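Local coordinates for protein transcriptional regulator, MarR family (Methanosarcina mazei, PDB 3S2W) that probably binds DNA as a dimeric winged helix-turn-helix transcription factor of the MarR family, at residues I37-G40 and K41-P45; V108-E112 and K113-L117. All coordinates share one frame; numbering follows the deposited sequence.

Interaction 1. Residues I37-G40 and K41-P45; sequences IYIG and KKIEP. With SO4 (sulfate ion), chain K.
Y38 and K42 sit one turn apart near the end of helix 23-43, a long helix of the MarR fold, and their side chains meet at the hydroxyl: K42 NZ lies 3.3 Å from Y38 OH in a weak hydrogen bond. The same OH gives its proton to a sulfate ion, probably from the crystallisation liquor, and this bond is shorter, 2.6 Å from Y38 OH to sulfate O1, with that oxygen at the ring edge near its plane. Y38 gets there because CG stands anti to the backbone N (chi1 180°), while the K42 chain bends at chi2 and chi4 and brings its ammonium slantwise to the hydroxyl. The main mate of that ammonium is E127 on helix 112-133, in a salt bridge. The Y38 ring itself packs on W128 and I131. A phenylalanine in place of Y38 would probably leave sulfate O1 without its proton donor and take the weak second partner from the K42 ammonium.

I39 and I43 are buried, I39 packing on I124 of helix 112-133, whereas K41 and E44 face solvent. On the buried side I43 CG1 comes to 3.4 Å from I39 O, the closer touch, and the CG2 atoms of I39 and I43 meet at an ordinary 4.3 Å; I43 N bonds to I39 O at 2.9 Å. On the solvent side K41 N bonds to I37 O, and the K41 side chain only lays CB and CG beside that carbonyl. Towards the helix end G40 O is gripped twice, by E44 N at 3.2 Å and more weakly by I43 N at 3.4 Å.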
# COMPACT_ATOMS: atom_id res chain seq x y z
N ILE A 37 6.73 7.42 -0.26
CA ILE A 37 7.96 8.18 -0.10
C ILE A 37 8.07 9.28 -1.17
O ILE A 37 8.32 10.44 -0.85
CB ILE A 37 9.20 7.26 -0.08
CG1 ILE A 37 9.20 6.48 1.23
CG2 ILE A 37 10.52 8.06 -0.22
CD1 ILE A 37 9.90 5.19 1.12
N TYR A 38 7.85 8.89 -2.42
CA TYR A 38 7.97 9.82 -3.54
C TYR A 38 6.94 10.94 -3.44
O TYR A 38 7.28 12.10 -3.62
CB TYR A 38 7.80 9.09 -4.86
CG TYR A 38 7.91 10.02 -6.03
CD1 TYR A 38 6.80 10.68 -6.51
CD2 TYR A 38 9.14 10.28 -6.62
CE1 TYR A 38 6.88 11.54 -7.57
CE2 TYR A 38 9.25 11.15 -7.68
CZ TYR A 38 8.11 11.78 -8.15
OH TYR A 38 8.20 12.65 -9.22
N ILE A 39 5.68 10.58 -3.17
CA ILE A 39 4.64 11.57 -2.98
C ILE A 39 4.98 12.42 -1.77
O ILE A 39 4.89 13.63 -1.80
CB ILE A 39 3.28 10.90 -2.79
CG1 ILE A 39 2.90 10.08 -4.02
CG2 ILE A 39 2.20 11.92 -2.51
CD1 ILE A 39 2.67 10.90 -5.23
N GLY A 40 5.36 11.76 -0.69
CA GLY A 40 5.68 12.43 0.56
C GLY A 40 6.63 13.57 0.41
O GLY A 40 6.42 14.63 1.00
N LYS A 41 7.68 13.40 -0.38
CA LYS A 41 8.66 14.47 -0.50
C LYS A 41 8.09 15.63 -1.29
O LYS A 41 8.39 16.80 -1.01
CB LYS A 41 9.94 13.99 -1.16
CG LYS A 41 10.83 13.18 -0.24
CD LYS A 41 12.23 13.77 -0.19
CE LYS A 41 12.82 13.87 -1.59
NZ LYS A 41 14.16 13.22 -1.66
N LYS A 42 7.28 15.29 -2.30
CA LYS A 42 6.71 16.31 -3.16
C LYS A 42 5.63 17.09 -2.43
O LYS A 42 5.43 18.24 -2.74
CB LYS A 42 6.19 15.74 -4.47
CG LYS A 42 7.26 15.15 -5.40
CD LYS A 42 8.13 16.22 -5.97
CE LYS A 42 9.02 15.68 -7.08
NZ LYS A 42 8.37 15.86 -8.39
N ILE A 43 4.96 16.52 -1.45
CA ILE A 43 3.93 17.31 -0.78
C ILE A 43 4.34 18.03 0.51
O ILE A 43 3.61 18.90 0.98
CB ILE A 43 2.61 16.55 -0.57
CG1 ILE A 43 2.82 15.36 0.34
CG2 ILE A 43 2.02 16.13 -1.89
CD1 ILE A 43 1.51 14.68 0.68
N GLU A 44 5.50 17.67 1.08
CA GLU A 44 6.06 18.38 2.23
C GLU A 44 5.92 19.90 2.11
O GLU A 44 5.50 20.54 3.05
CB GLU A 44 7.53 18.06 2.39
CG GLU A 44 7.96 17.32 3.64
CD GLU A 44 9.34 16.67 3.44
OE1 GLU A 44 10.37 17.39 3.39
OE2 GLU A 44 9.39 15.42 3.29
N PRO A 45 6.30 20.47 0.95
CA PRO A 45 6.29 21.93 0.86
C PRO A 45 4.93 22.55 1.14
O PRO A 45 4.87 23.73 1.46
CB PRO A 45 6.74 22.20 -0.58
CG PRO A 45 7.61 21.00 -0.92
CD PRO A 45 6.98 19.84 -0.20
S SO4 K . 11.16 13.71 -10.80
O1 SO4 K . 10.04 12.82 -11.11
O2 SO4 K . 10.81 15.08 -11.19
O3 SO4 K . 11.43 13.68 -9.36
O4 SO4 K . 12.34 13.26 -11.52

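Interaction 2. Residues V108-E112 and K113-L117; sequences VFLTE and KGKKL
E112 folds back over the first turn of its helix so that its carboxylate lies across the K115 chain. The bend is at chi2 (-59°), and it brings OE2 beside the methylenes as well as the charge: OE2 is 3.5 Å from K115 CD and 3.6 Å from K115 NZ, a long salt bridge. The two side chains cross obliquely, and the outer lysine chain passes beside OE2, no nearer at NZ than at CD. Nearer the backbone, K115 CG rests 3.5 Å from T111 O and also reaches L110 CB, at 3.9 Å, so the aliphatic part of the lysine runs from the leucine to the glutamate. The other oxygen, E112 OE1, leans towards K116, but only CG comes near it and the K116 ammonium stays well off.

This is the junction where strand 106-110, in the antiparallel sheet of the winged helix-turn-helix, gives way to helix 112-133, and T111 is its N-cap. With OG1 placed between its backbone N and carbonyl carbon (chi1 61°), T111 points the oxygen at the first turn and accepts from G114 N at 3.2 Å, nearly straight at 168°. The hydroxyl also bonds to G92 O, so one side chain ties the helix start to the chain ahead of strand 94-98. T111 O takes K115 N at 2.9 Å, and E112 O takes K116 N at the same length.

L110 points towards the helix on the buried side, with CD2 4.2 Å from G114 O, and it packs on L56 and Y60 of helix 53-61. G114 O itself receives the hydroxyl of Y60.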
# COMPACT_ATOMS: atom_id res chain seq x y z
N VAL A 108 -17.03 16.59 5.47
CA VAL A 108 -15.80 17.34 5.22
C VAL A 108 -15.79 17.96 3.84
O VAL A 108 -16.22 17.35 2.86
CB VAL A 108 -14.50 16.52 5.51
CG1 VAL A 108 -14.81 15.31 6.36
CG2 VAL A 108 -13.82 16.11 4.23
N PHE A 109 -15.32 19.21 3.79
CA PHE A 109 -15.36 20.01 2.59
C PHE A 109 -13.99 20.62 2.35
O PHE A 109 -13.28 20.95 3.29
CB PHE A 109 -16.35 21.15 2.76
CG PHE A 109 -17.79 20.74 2.77
CD1 PHE A 109 -18.55 20.83 1.60
CD2 PHE A 109 -18.41 20.33 3.93
CE1 PHE A 109 -19.90 20.48 1.59
CE2 PHE A 109 -19.78 19.97 3.93
CZ PHE A 109 -20.52 20.05 2.75
N LEU A 110 -13.62 20.81 1.09
CA LEU A 110 -12.41 21.56 0.76
C LEU A 110 -12.62 23.05 1.03
O LEU A 110 -13.69 23.59 0.75
CB LEU A 110 -12.04 21.34 -0.71
CG LEU A 110 -11.57 19.92 -1.03
CD1 LEU A 110 -11.83 19.58 -2.50
CD2 LEU A 110 -10.07 19.71 -0.64
N THR A 111 -11.61 23.70 1.60
CA THR A 111 -11.60 25.15 1.66
C THR A 111 -11.07 25.71 0.34
O THR A 111 -10.66 24.96 -0.55
CB THR A 111 -10.68 25.65 2.76
OG1 THR A 111 -9.35 25.20 2.47
CG2 THR A 111 -11.11 25.10 4.12
N GLU A 112 -11.05 27.03 0.20
CA GLU A 112 -10.49 27.61 -1.02
C GLU A 112 -9.02 27.24 -1.17
O GLU A 112 -8.60 26.80 -2.24
CB GLU A 112 -10.71 29.13 -1.10
CG GLU A 112 -11.97 29.49 -1.89
CD GLU A 112 -11.94 28.96 -3.33
OE1 GLU A 112 -10.96 29.26 -4.05
OE2 GLU A 112 -12.87 28.23 -3.74
N LYS A 113 -8.25 27.42 -0.10
CA LYS A 113 -6.86 26.95 -0.06
C LYS A 113 -6.73 25.50 -0.57
O LYS A 113 -5.89 25.20 -1.41
CB LYS A 113 -6.30 27.07 1.36
CG LYS A 113 -4.78 27.08 1.46
CD LYS A 113 -4.33 27.12 2.93
CE LYS A 113 -2.86 27.52 3.07
NZ LYS A 113 -2.45 27.63 4.50
N GLY A 114 -7.58 24.60 -0.08
CA GLY A 114 -7.58 23.24 -0.59
C GLY A 114 -7.98 23.09 -2.06
O GLY A 114 -7.47 22.21 -2.76
N LYS A 115 -8.89 23.93 -2.54
CA LYS A 115 -9.32 23.79 -3.92
C LYS A 115 -8.20 24.23 -4.84
O LYS A 115 -7.90 23.56 -5.83
CB LYS A 115 -10.63 24.54 -4.23
CG LYS A 115 -11.87 23.86 -3.67
CD LYS A 115 -13.09 24.78 -3.69
CE LYS A 115 -13.83 24.74 -5.02
NZ LYS A 115 -15.05 25.61 -5.04
N LYS A 116 -7.54 25.32 -4.48
CA LYS A 116 -6.44 25.82 -5.29
C LYS A 116 -5.21 24.90 -5.29
O LYS A 116 -4.29 25.09 -6.09
CB LYS A 116 -6.07 27.25 -4.91
CG LYS A 116 -7.16 28.26 -5.31
CD LYS A 116 -6.58 29.62 -5.71
CE LYS A 116 -7.59 30.44 -6.50
NZ LYS A 116 -6.99 31.73 -6.96
N LEU A 117 -5.20 23.90 -4.42
CA LEU A 117 -4.06 23.00 -4.34
C LEU A 117 -4.12 21.92 -5.41
O LEU A 117 -3.09 21.36 -5.78
CB LEU A 117 -3.99 22.34 -2.97
CG LEU A 117 -2.53 22.19 -2.57
CD1 LEU A 117 -1.86 23.54 -2.73
CD2 LEU A 117 -2.38 21.68 -1.16

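Both contacts are local, between near neighbours in the chain, but helix 112-133 joins them: interaction 2 forms its N-terminal start, and further along the same helix E127, W128, I131 and I124 meet interaction 1 from helix 23-43. Their centres are 19 Å apart and the nearest atoms about 7 Å apart, so they do not touch. Interaction 2 lies where the sheet of the winged helix-turn-helix hands over to the helix, whereas interaction 1 lies on the dimer side, I37 packing on K75 and Y38 on I158 of the second subunit. The sulfate belongs to interaction 1. Helix 112-133 thus runs from the wing to the region near the subunit interface.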